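Local coordinates for protein succinyl-CoA ligase (ADP-forming) subunit alpha (Methanosaeta concilii, PDB 6HXI) that belongs to the CoA-ligase family, is modelled with bound coenzyme A, and also carries a region related to the C-terminal domain of citrate synthase, at residues N281-K284 with E285-Q288; I242-A245 with L246-K250. All coordinates share one frame; numbering follows the deposited sequence.

Contact 1: N281-K284 with E285-Q288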
loop_
_atom_site.group_PDB
_atom_site.type_symbol
_atom_site.label_atom_id
_atom_site.label_comp_id
_atom_site.label_asym_id
_atom_site.label_seq_id
_atom_site.Cartn_x
_atom_site.Cartn_y
_atom_site.Cartn_z
ATOM N N ASN B 281 -49.522 45.295 -22.784
ATOM C CA ASN B 281 -49.853 46.378 -21.843
ATOM C C ASN B 281 -50.889 47.310 -22.448
ATOM O O ASN B 281 -51.805 47.742 -21.752
ATOM C CB ASN B 281 -48.597 47.169 -21.439
ATOM C CG ASN B 281 -47.571 46.399 -20.639
ATOM O OD1 ASN B 281 -47.850 45.353 -20.035
ATOM N ND2 ASN B 281 -46.358 46.938 -20.583
ATOM N N THR B 282 -50.757 47.604 -23.746
ATOM C CA THR B 282 -51.668 48.481 -24.484
ATOM C C THR B 282 -52.360 47.678 -25.587
ATOM O O THR B 282 -52.016 46.511 -25.799
ATOM C CB THR B 282 -50.887 49.687 -25.045
ATOM O OG1 THR B 282 -49.785 49.221 -25.830
ATOM C CG2 THR B 282 -50.375 50.625 -23.948
ATOM N N GLU B 283 -53.341 48.289 -26.281
ATOM C CA GLU B 283 -54.039 47.651 -27.398
ATOM C C GLU B 283 -53.075 47.438 -28.563
ATOM O O GLU B 283 -53.121 46.394 -29.206
ATOM C CB GLU B 283 -55.265 48.468 -27.849
ATOM C CG GLU B 283 -56.527 48.189 -27.044
ATOM C CD GLU B 283 -56.990 46.742 -26.957
ATOM O OE1 GLU B 283 -56.877 46.003 -27.965
ATOM O OE2 GLU B 283 -57.482 46.351 -25.873
ATOM N N LYS B 284 -52.159 48.410 -28.791
ATOM C CA LYS B 284 -51.132 48.370 -29.833
ATOM C C LYS B 284 -50.233 47.133 -29.646
ATOM O O LYS B 284 -49.821 46.525 -30.623
ATOM C CB LYS B 284 -50.295 49.655 -29.800
ATOM C CG LYS B 284 -49.602 49.956 -31.116
ATOM C CD LYS B 284 -48.437 50.930 -30.936
ATOM C CE LYS B 284 -47.728 51.154 -32.247
ATOM N NZ LYS B 284 -46.757 52.272 -32.173
ATOM N N GLU B 285 -49.981 46.738 -28.390
ATOM C CA GLU B 285 -49.148 45.588 -28.054
ATOM C C GLU B 285 -49.801 44.221 -28.334
ATOM O O GLU B 285 -49.091 43.219 -28.346
ATOM C CB GLU B 285 -48.681 45.677 -26.595
ATOM C CG GLU B 285 -47.593 46.706 -26.353
ATOM C CD GLU B 285 -47.056 46.740 -24.933
ATOM O OE1 GLU B 285 -46.885 47.858 -24.394
ATOM O OE2 GLU B 285 -46.795 45.656 -24.361
ATOM N N THR B 286 -51.122 44.165 -28.567
ATOM C CA THR B 286 -51.843 42.904 -28.833
ATOM C C THR B 286 -51.472 42.259 -30.173
ATOM O O THR B 286 -51.056 42.953 -31.098
ATOM C CB THR B 286 -53.383 43.093 -28.740
ATOM O OG1 THR B 286 -53.848 43.930 -29.801
ATOM C CG2 THR B 286 -53.847 43.607 -27.392
ATOM N N ALA B 287 -51.684 40.940 -30.286
ATOM C CA ALA B 287 -51.433 40.173 -31.504
ATOM C C ALA B 287 -52.319 40.664 -32.668
ATOM O O ALA B 287 -51.839 40.754 -33.803
ATOM C CB ALA B 287 -51.651 38.689 -31.252
ATOM N N GLN B 288 -53.585 41.025 -32.377
ATOM C CA GLN B 288 -54.542 41.529 -33.376
ATOM C C GLN B 288 -54.060 42.828 -34.018
ATOM O O GLN B 288 -53.954 42.880 -35.243
ATOM C CB GLN B 288 -55.971 41.657 -32.800
ATOM C CG GLN B 288 -56.711 40.309 -32.649
ATOM C CD GLN B 288 -56.317 39.468 -31.431
ATOM O OE1 GLN B 288 -55.444 39.830 -30.609
ATOM N NE2 GLN B 288 -56.991 38.334 -31.261
#

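Contact 2: I242-A245 with L246-K250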
loop_
_atom_site.group_PDB
_atom_site.type_symbol
_atom_site.label_atom_id
_atom_site.label_comp_id
_atom_site.label_asym_id
_atom_site.label_seq_id
_atom_site.Cartn_x
_atom_site.Cartn_y
_atom_site.Cartn_z
ATOM N N ILE B 242 -40.463 46.617 -37.868
ATOM C CA ILE B 242 -40.551 45.875 -39.130
ATOM C C ILE B 242 -41.582 46.506 -40.030
ATOM O O ILE B 242 -41.267 46.807 -41.179
ATOM C CB ILE B 242 -40.802 44.350 -38.910
ATOM C CG1 ILE B 242 -39.724 43.726 -37.964
ATOM C CG2 ILE B 242 -40.881 43.588 -40.247
ATOM C CD1 ILE B 242 -40.237 42.594 -37.124
ATOM N N ILE B 243 -42.796 46.727 -39.507
ATOM C CA ILE B 243 -43.928 47.341 -40.223
ATOM C C ILE B 243 -43.545 48.737 -40.748
ATOM O O ILE B 243 -43.886 49.069 -41.888
ATOM C CB ILE B 243 -45.194 47.330 -39.304
ATOM C CG1 ILE B 243 -45.687 45.875 -39.063
ATOM C CG2 ILE B 243 -46.324 48.240 -39.812
ATOM C CD1 ILE B 243 -46.355 45.636 -37.690
ATOM N N GLN B 244 -42.787 49.520 -39.945
ATOM C CA GLN B 244 -42.323 50.851 -40.357
ATOM C C GLN B 244 -41.273 50.740 -41.455
ATOM O O GLN B 244 -41.293 51.545 -42.386
ATOM C CB GLN B 244 -41.788 51.667 -39.174
ATOM C CG GLN B 244 -41.712 53.167 -39.491
ATOM C CD GLN B 244 -41.813 54.037 -38.267
ATOM O OE1 GLN B 244 -40.914 54.070 -37.413
ATOM N NE2 GLN B 244 -42.903 54.790 -38.178
ATOM N N ALA B 245 -40.382 49.722 -41.365
ATOM C CA ALA B 245 -39.353 49.480 -42.376
ATOM C C ALA B 245 -39.977 48.981 -43.686
ATOM O O ALA B 245 -39.514 49.345 -44.765
ATOM C CB ALA B 245 -38.332 48.495 -41.855
ATOM N N LEU B 246 -41.054 48.189 -43.571
ATOM C CA LEU B 246 -41.856 47.640 -44.659
ATOM C C LEU B 246 -42.589 48.805 -45.368
ATOM O O LEU B 246 -42.673 48.820 -46.602
ATOM C CB LEU B 246 -42.868 46.664 -44.023
ATOM C CG LEU B 246 -43.251 45.365 -44.732
ATOM C CD1 LEU B 246 -42.059 44.600 -45.212
ATOM C CD2 LEU B 246 -44.036 44.480 -43.800
ATOM N N LYS B 247 -43.083 49.794 -44.584
ATOM C CA LYS B 247 -43.770 50.980 -45.091
ATOM C C LYS B 247 -42.807 51.948 -45.796
ATOM O O LYS B 247 -43.167 52.515 -46.825
ATOM C CB LYS B 247 -44.527 51.698 -43.960
ATOM C CG LYS B 247 -45.907 51.119 -43.678
ATOM C CD LYS B 247 -46.527 51.680 -42.403
ATOM C CE LYS B 247 -48.013 51.417 -42.308
ATOM N NZ LYS B 247 -48.330 49.996 -41.998
ATOM N N GLU B 248 -41.587 52.118 -45.250
ATOM C CA GLU B 248 -40.517 52.990 -45.770
ATOM C C GLU B 248 -39.719 52.344 -46.933
ATOM O O GLU B 248 -38.662 52.862 -47.313
ATOM C CB GLU B 248 -39.558 53.389 -44.622
ATOM C CG GLU B 248 -40.131 54.437 -43.678
ATOM C CD GLU B 248 -39.594 54.464 -42.257
ATOM O OE1 GLU B 248 -38.758 53.598 -41.907
ATOM O OE2 GLU B 248 -40.036 55.344 -41.482
ATOM N N LYS B 249 -40.218 51.203 -47.476
ATOM C CA LYS B 249 -39.624 50.414 -48.568
ATOM C C LYS B 249 -38.173 49.946 -48.269
ATOM O O LYS B 249 -37.385 49.751 -49.196
ATOM C CB LYS B 249 -39.727 51.160 -49.916
ATOM C CG LYS B 249 -41.123 51.178 -50.523
ATOM C CD LYS B 249 -41.099 51.806 -51.927
ATOM C CE LYS B 249 -42.477 52.026 -52.489
ATOM N NZ LYS B 249 -42.457 52.909 -53.691
ATOM N N LYS B 250 -37.841 49.740 -46.970
ATOM C CA LYS B 250 -36.528 49.269 -46.516
ATOM C C LYS B 250 -36.416 47.741 -46.650
ATOM O O LYS B 250 -35.308 47.205 -46.619
ATOM C CB LYS B 250 -36.243 49.721 -45.073
ATOM C CG LYS B 250 -36.013 51.222 -44.928
ATOM C CD LYS B 250 -35.799 51.621 -43.471
ATOM C CE LYS B 250 -35.586 53.101 -43.310
ATOM N NZ LYS B 250 -34.175 53.470 -43.568
#

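Contact 1: N281-K284 with E285-Q288
Glu-283 and Thr-286 are the first and last residues of a type I beta turn that delivers the chain into helix 287-297. Thr-286 N closes the turn on Glu-283 O at 3.1 Å, approaching from above the carbonyl plane. One residue earlier, Thr-282 O receives a weak, bent bond from Glu-285 N at 3.3 Å. The turn sits at the surface, and Thr-286 doubles as the N-cap of the helix. Thr-286 OG1 is lodged between its own backbone N and carbonyl carbon (chi1 67°) and from there turns back to Glu-283 O at 2.6 Å, lying in the carbonyl plane. Side chain and backbone of Thr-286 thus grip one oxygen from two directions, and the same hydroxyl makes a weak capping bond to Ala-289 N. The methyl Thr-286 CG2 also rests 3.4 Å from Glu-283 O.

Glu-285 reaches back along the loop. With the chain extended beyond CG, Glu-285 OE2 comes to Asn-281 N at 3.2 Å in a nearly straight bond (172°), which arrives above the carboxylate plane. OE2 has further partners in Gly-236 N and the guanidinium of Arg-206, so a single oxygen joins three parts of the chain, and the nearby Arg-206 would favour the ionised carboxylate. Asn-281 and Glu-285 cross, with amide and carboxylate planes 59° apart; Asn-281 also packs on Lys-218 of the neighbouring citrate lyase chain. The Lys-284 side chain diverges from that of Glu-285, pairing NZ with Glu-237 and laying its charge against the ring of Tyr-240. Over the middle of the Glu-285 chain, Thr-282 OG1 sits 3.4 Å from Glu-285 CG, while Asn-281 CB meets Glu-285 OE1 at 3.5 Å.

Contact 2: I242-A245 with L246-K250
Ala-245 and Lys-250 meet where helix 239-247 ends in a Schellman motif. Ala-245 O takes the six-to-one bond from Lys-250 N at 2.8 Å, and Lys-249 between them adopts the left-handed backbone conformation (phi 57°, psi 29°) that reverses the chain. The reversal lays Lys-250 CB 4.0 Å from Ala-245 CB, at the position where a Schellman ending often has a hydrophobic contact, while the rest of the lysine leads away; Ile-251 follows onto the same alanine.

Leu-246 and Ile-243 belong to the last regular turns. Leu-246 N bonds to Ile-242 O at 2.8 Å, and its CB lies against the carbonyl oxygens of Ile-242 and Ile-243; the side chain packs on Ile-251 and Ala-299. Ile-243 O receives Lys-247 N at 2.9 Å. The two side chains run side by side, pointing the same way: Lys-247 bends at its last torsion (chi4 73°), which brings Lys-247 NZ to 3.4 Å from Ile-243 CG2. Ile-243 also meets Phe-294 and Ala-297 of helix 287-297.

On the exposed flank, Glu-248 N closes the last regular helical bond on Gln-244 O. The Glu-248 side chain, extended beyond CG, crosses that of Gln-244, bringing Glu-248 OE2 to 3.4 Å from Gln-244 CG.

How the contacts relate
The two contacts come in series, neither nested nor crossed. Contact 2, at 242-250, closes first: it ends the helix of a beta-alpha-beta unit and turns the chain toward strand 255-260. After that strand a long loop leads to contact 1, whose turn at 281-288 starts helix 287-297. That helix then lies against the helix of contact 2, so the two local features mark the end of one helix and the beginning of its neighbour. Their centres are 19 Å apart and their nearest atoms about 8 Å, without touching. Gly-236 and Glu-237, in the loop before helix 239-247, and Tyr-240 on its first turn hold Glu-285 and Lys-284 of contact 1.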